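Local coordinates for RNA-binding protein HI_1333 (Haemophilus influenzae, PDB 1JO0) that probably binds RNA, as a small single-domain member of the CRS1/YhbY (CRM) family, at residues L11-L24 / E36-K50. Numbering follows the deposited sequence. Where two conformers were deposited one is given.
Sequences LKGLAHHLNPVVML and EIENALNHHELIKVK
Val22 and Val49 pair side by side where strand 22-24 runs parallel to strand 46-50, the two strands of a right-handed beta-alpha-beta crossover whose connecting helix includes residues 36-44. The ladder is short: Lys50 N hydrogen-bonds to Val22 O, and Leu24 N reaches Lys50 O at 2.9 Å, almost straight (176° at the hydrogen). Val21 N to Lys48 O is more bent (3.0 Å, 149°), and the buried Val22 N finds no partner. Packing is tight on the face carrying Val22 and Val49, under the crossover helix. With CG1 of Val22 anti to its own backbone N (chi1 180°), this branch meets Ile37 CG1 at 3.8 Å, the two side chains crossing at about a right angle, while CG2 lies over the backbone carbonyl of Glu36. Leu24 CD1 packs 3.6 Å from Val49 CG1, and Ile62 and Ile66 of helix 56-70 continue this core. On the opposite face Leu46 places its CD2 methyl among Leu11, Ala15 and Leu18, 3.8 Å from Leu18 CD1, where Ala15 and Leu46 both touch Val83 of strand 81-85.

The strand edge is looser and wetter. One water links Asn19 O to Lys48 N, and two more bridge Glu36 OE2 to the backbone, one donating to Val21 O and the other accepting from Met23 N. By contrast, the extended Lys48 chain is firmly gripped: it passes Pro20 to the type I turn from Ala15 to Leu18, where NZ donates to Leu18 O at 2.8 Å and, weakly, to Ala15 O at 2.9 Å.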
# COMPACT_ATOMS: atom_id res chain seq x y z
N LEU A 11 -5.42 0.81 -10.81
CA LEU A 11 -5.34 0.22 -9.48
C LEU A 11 -6.15 0.98 -8.44
O LEU A 11 -6.72 0.37 -7.57
CB LEU A 11 -3.86 0.15 -9.08
CG LEU A 11 -2.99 -0.79 -9.93
CD1 LEU A 11 -1.54 -0.57 -9.60
CD2 LEU A 11 -3.41 -2.25 -9.72
N LYS A 12 -6.20 2.30 -8.57
CA LYS A 12 -7.03 3.11 -7.70
C LYS A 12 -8.48 2.67 -7.84
O LYS A 12 -9.20 2.48 -6.88
CB LYS A 12 -6.87 4.58 -8.13
CG LYS A 12 -7.76 5.51 -7.35
CD LYS A 12 -7.52 6.97 -7.68
CE LYS A 12 -8.63 7.88 -7.16
NZ LYS A 12 -8.33 9.33 -7.41
N GLY A 13 -8.93 2.46 -9.07
CA GLY A 13 -10.31 2.05 -9.27
C GLY A 13 -10.61 0.68 -8.70
O GLY A 13 -11.69 0.41 -8.14
N LEU A 14 -9.67 -0.25 -8.85
CA LEU A 14 -9.83 -1.59 -8.31
C LEU A 14 -9.83 -1.59 -6.79
O LEU A 14 -10.63 -2.29 -6.18
CB LEU A 14 -8.72 -2.47 -8.88
CG LEU A 14 -8.73 -3.93 -8.49
CD1 LEU A 14 -10.07 -4.52 -8.86
CD2 LEU A 14 -7.60 -4.67 -9.19
N ALA A 15 -8.98 -0.77 -6.18
CA ALA A 15 -8.85 -0.72 -4.73
C ALA A 15 -10.12 -0.21 -4.06
O ALA A 15 -10.33 -0.46 -2.88
CB ALA A 15 -7.65 0.11 -4.28
N HIS A 16 -10.97 0.52 -4.80
CA HIS A 16 -12.27 0.91 -4.22
C HIS A 16 -13.05 -0.27 -3.71
O HIS A 16 -13.86 -0.14 -2.79
CB HIS A 16 -12.99 1.66 -5.36
CG HIS A 16 -14.35 2.13 -5.09
ND1 HIS A 16 -14.54 3.28 -4.34
CD2 HIS A 16 -15.58 1.67 -5.45
CE1 HIS A 16 -15.84 3.49 -4.25
NE2 HIS A 16 -16.48 2.53 -4.91
N HIS A 17 -12.83 -1.46 -4.30
CA HIS A 17 -13.60 -2.64 -3.89
C HIS A 17 -12.91 -3.49 -2.82
O HIS A 17 -13.42 -4.56 -2.52
CB HIS A 17 -13.80 -3.50 -5.13
CG HIS A 17 -14.47 -2.72 -6.23
ND1 HIS A 17 -15.76 -2.28 -6.12
CD2 HIS A 17 -13.99 -2.29 -7.42
CE1 HIS A 17 -16.06 -1.61 -7.24
NE2 HIS A 17 -15.01 -1.60 -8.05
N LEU A 18 -11.79 -2.99 -2.29
CA LEU A 18 -10.98 -3.73 -1.33
C LEU A 18 -11.11 -3.12 0.05
O LEU A 18 -11.29 -1.91 0.23
CB LEU A 18 -9.50 -3.78 -1.74
CG LEU A 18 -9.26 -4.39 -3.14
CD1 LEU A 18 -7.79 -4.33 -3.45
CD2 LEU A 18 -9.86 -5.79 -3.19
N ASN A 19 -11.03 -4.00 1.06
CA ASN A 19 -10.91 -3.58 2.43
C ASN A 19 -9.44 -3.52 2.85
O ASN A 19 -8.63 -4.27 2.31
CB ASN A 19 -11.58 -4.56 3.39
CG ASN A 19 -13.08 -4.53 3.21
OD1 ASN A 19 -13.69 -3.45 3.06
ND2 ASN A 19 -13.61 -5.71 3.21
N PRO A 20 -9.08 -2.73 3.83
CA PRO A 20 -7.72 -2.80 4.37
C PRO A 20 -7.34 -4.22 4.82
O PRO A 20 -8.14 -4.89 5.46
CB PRO A 20 -7.79 -1.86 5.56
CG PRO A 20 -8.90 -0.94 5.31
CD PRO A 20 -9.91 -1.71 4.52
N VAL A 21 -6.15 -4.68 4.52
CA VAL A 21 -5.59 -5.94 4.99
C VAL A 21 -4.51 -5.76 6.07
O VAL A 21 -4.07 -6.77 6.61
CB VAL A 21 -5.08 -6.78 3.79
CG1 VAL A 21 -6.27 -7.22 2.93
CG2 VAL A 21 -4.07 -6.05 2.91
N VAL A 22 -4.08 -4.54 6.36
CA VAL A 22 -3.16 -4.25 7.44
C VAL A 22 -3.66 -2.99 8.13
O VAL A 22 -4.09 -2.05 7.45
CB VAL A 22 -1.71 -4.03 6.95
CG1 VAL A 22 -0.75 -3.72 8.10
CG2 VAL A 22 -1.24 -5.26 6.16
N MET A 23 -3.56 -3.00 9.44
CA MET A 23 -3.93 -1.81 10.19
C MET A 23 -2.74 -1.50 11.10
O MET A 23 -2.23 -2.39 11.77
CB MET A 23 -5.25 -1.99 10.92
CG MET A 23 -6.45 -2.27 10.00
SD MET A 23 -8.09 -1.96 10.66
CE MET A 23 -7.72 -1.36 12.31
N LEU A 24 -2.38 -0.22 11.07
CA LEU A 24 -1.47 0.32 12.06
C LEU A 24 -2.21 0.98 13.22
O LEU A 24 -3.26 1.60 13.03
CB LEU A 24 -0.59 1.47 11.57
CG LEU A 24 0.65 0.94 10.82
CD1 LEU A 24 0.18 0.23 9.57
CD2 LEU A 24 1.61 2.07 10.54
N GLU A 36 3.67 -7.82 8.07
CA GLU A 36 2.29 -7.98 7.61
C GLU A 36 2.16 -7.30 6.25
O GLU A 36 1.51 -7.86 5.38
CB GLU A 36 1.28 -7.39 8.57
CG GLU A 36 1.05 -8.09 9.93
CD GLU A 36 0.06 -7.24 10.71
OE1 GLU A 36 0.39 -6.68 11.77
OE2 GLU A 36 -1.09 -7.11 10.22
N ILE A 37 2.78 -6.15 6.07
CA ILE A 37 2.70 -5.45 4.77
C ILE A 37 3.43 -6.26 3.73
O ILE A 37 2.91 -6.43 2.60
CB ILE A 37 3.22 -4.01 4.90
CG1 ILE A 37 2.30 -3.19 5.82
CG2 ILE A 37 3.33 -3.36 3.55
CD1 ILE A 37 2.88 -1.83 6.21
N GLU A 38 4.59 -6.78 4.01
CA GLU A 38 5.28 -7.63 3.04
C GLU A 38 4.46 -8.84 2.63
O GLU A 38 4.36 -9.17 1.48
CB GLU A 38 6.57 -8.17 3.64
CG GLU A 38 7.71 -7.26 3.46
CD GLU A 38 8.22 -7.14 2.02
OE1 GLU A 38 8.74 -6.07 1.72
OE2 GLU A 38 8.12 -8.08 1.20
N ASN A 39 3.86 -9.50 3.62
CA ASN A 39 3.05 -10.67 3.40
C ASN A 39 1.90 -10.31 2.47
O ASN A 39 1.54 -11.01 1.53
CB ASN A 39 2.56 -11.22 4.73
CG ASN A 39 1.71 -12.46 4.54
OD1 ASN A 39 2.14 -13.48 3.99
ND2 ASN A 39 0.48 -12.39 5.02
N ALA A 40 1.24 -9.20 2.77
CA ALA A 40 0.09 -8.75 2.01
C ALA A 40 0.45 -8.39 0.57
O ALA A 40 -0.23 -8.75 -0.38
CB ALA A 40 -0.55 -7.57 2.75
N LEU A 41 1.56 -7.69 0.36
CA LEU A 41 2.06 -7.41 -0.96
C LEU A 41 2.33 -8.69 -1.72
O LEU A 41 1.98 -8.82 -2.90
CB LEU A 41 3.32 -6.57 -0.95
CG LEU A 41 3.15 -5.10 -0.53
CD1 LEU A 41 4.53 -4.48 -0.30
CD2 LEU A 41 2.37 -4.28 -1.54
N ASN A 42 2.96 -9.66 -1.08
CA ASN A 42 3.29 -10.92 -1.71
C ASN A 42 2.06 -11.66 -2.21
O ASN A 42 2.07 -12.13 -3.35
CB ASN A 42 4.05 -11.83 -0.76
CG ASN A 42 5.51 -11.41 -0.70
OD1 ASN A 42 6.00 -10.71 -1.59
ND2 ASN A 42 6.07 -11.92 0.38
N HIS A 43 1.03 -11.76 -1.34
CA HIS A 43 -0.15 -12.51 -1.75
C HIS A 43 -1.06 -11.71 -2.66
O HIS A 43 -1.66 -12.28 -3.58
CB HIS A 43 -0.95 -12.99 -0.54
CG HIS A 43 -0.19 -14.06 0.19
ND1 HIS A 43 0.02 -15.29 -0.35
CD2 HIS A 43 0.46 -14.03 1.37
CE1 HIS A 43 0.73 -16.02 0.48
NE2 HIS A 43 1.02 -15.28 1.55
N HIS A 44 -1.20 -10.39 -2.40
CA HIS A 44 -2.27 -9.65 -3.05
C HIS A 44 -1.82 -8.67 -4.14
O HIS A 44 -2.68 -8.32 -4.96
CB HIS A 44 -3.06 -8.82 -2.01
CG HIS A 44 -3.67 -9.71 -0.99
ND1 HIS A 44 -4.71 -10.56 -1.29
CD2 HIS A 44 -3.40 -9.86 0.33
CE1 HIS A 44 -5.08 -11.21 -0.19
NE2 HIS A 44 -4.30 -10.80 0.81
N GLU A 45 -0.59 -8.23 -4.11
CA GLU A 45 0.01 -7.23 -5.02
C GLU A 45 -0.54 -5.84 -4.72
O GLU A 45 0.25 -4.92 -4.45
CB GLU A 45 -0.20 -7.60 -6.50
CG GLU A 45 0.50 -8.87 -6.91
CD GLU A 45 0.27 -9.11 -8.40
OE1 GLU A 45 -0.89 -9.22 -8.80
OE2 GLU A 45 1.25 -9.17 -9.18
N LEU A 46 -1.84 -5.65 -4.78
CA LEU A 46 -2.57 -4.40 -4.49
C LEU A 46 -3.15 -4.49 -3.10
O LEU A 46 -3.92 -5.42 -2.84
CB LEU A 46 -3.69 -4.17 -5.48
CG LEU A 46 -4.54 -2.91 -5.29
CD1 LEU A 46 -3.69 -1.65 -5.45
CD2 LEU A 46 -5.68 -2.93 -6.27
N ILE A 47 -2.77 -3.56 -2.23
CA ILE A 47 -3.21 -3.60 -0.84
C ILE A 47 -3.65 -2.21 -0.35
O ILE A 47 -3.15 -1.18 -0.84
CB ILE A 47 -2.13 -4.18 0.11
CG1 ILE A 47 -0.93 -3.25 0.27
CG2 ILE A 47 -1.74 -5.59 -0.35
CD1 ILE A 47 0.01 -3.72 1.37
N LYS A 48 -4.48 -2.26 0.66
CA LYS A 48 -4.85 -1.08 1.46
C LYS A 48 -4.35 -1.27 2.89
O LYS A 48 -4.57 -2.28 3.51
CB LYS A 48 -6.34 -0.95 1.50
CG LYS A 48 -6.98 -0.19 0.40
CD LYS A 48 -8.48 0.02 0.74
CE LYS A 48 -9.09 0.75 -0.38
NZ LYS A 48 -10.55 0.73 -0.25
N VAL A 49 -3.67 -0.23 3.38
CA VAL A 49 -3.11 -0.20 4.72
C VAL A 49 -3.81 0.96 5.44
O VAL A 49 -3.83 2.10 4.95
CB VAL A 49 -1.58 0.04 4.72
CG1 VAL A 49 -1.03 0.14 6.13
CG2 VAL A 49 -0.89 -1.06 3.93
N LYS A 50 -4.41 0.68 6.57
CA LYS A 50 -5.11 1.69 7.35
C LYS A 50 -4.13 2.33 8.33
O LYS A 50 -3.43 1.62 9.06
CB LYS A 50 -6.32 1.12 8.10
CG LYS A 50 -7.25 2.16 8.69
CD LYS A 50 -8.55 1.51 9.18
CE LYS A 50 -9.36 2.42 10.06
NZ LYS A 50 -10.62 2.91 9.45
O HOH W 1 -6.32 -4.42 0.78
O HOH W 2 -2.24 -8.39 8.09
O HOH W 3 -3.05 -5.55 10.71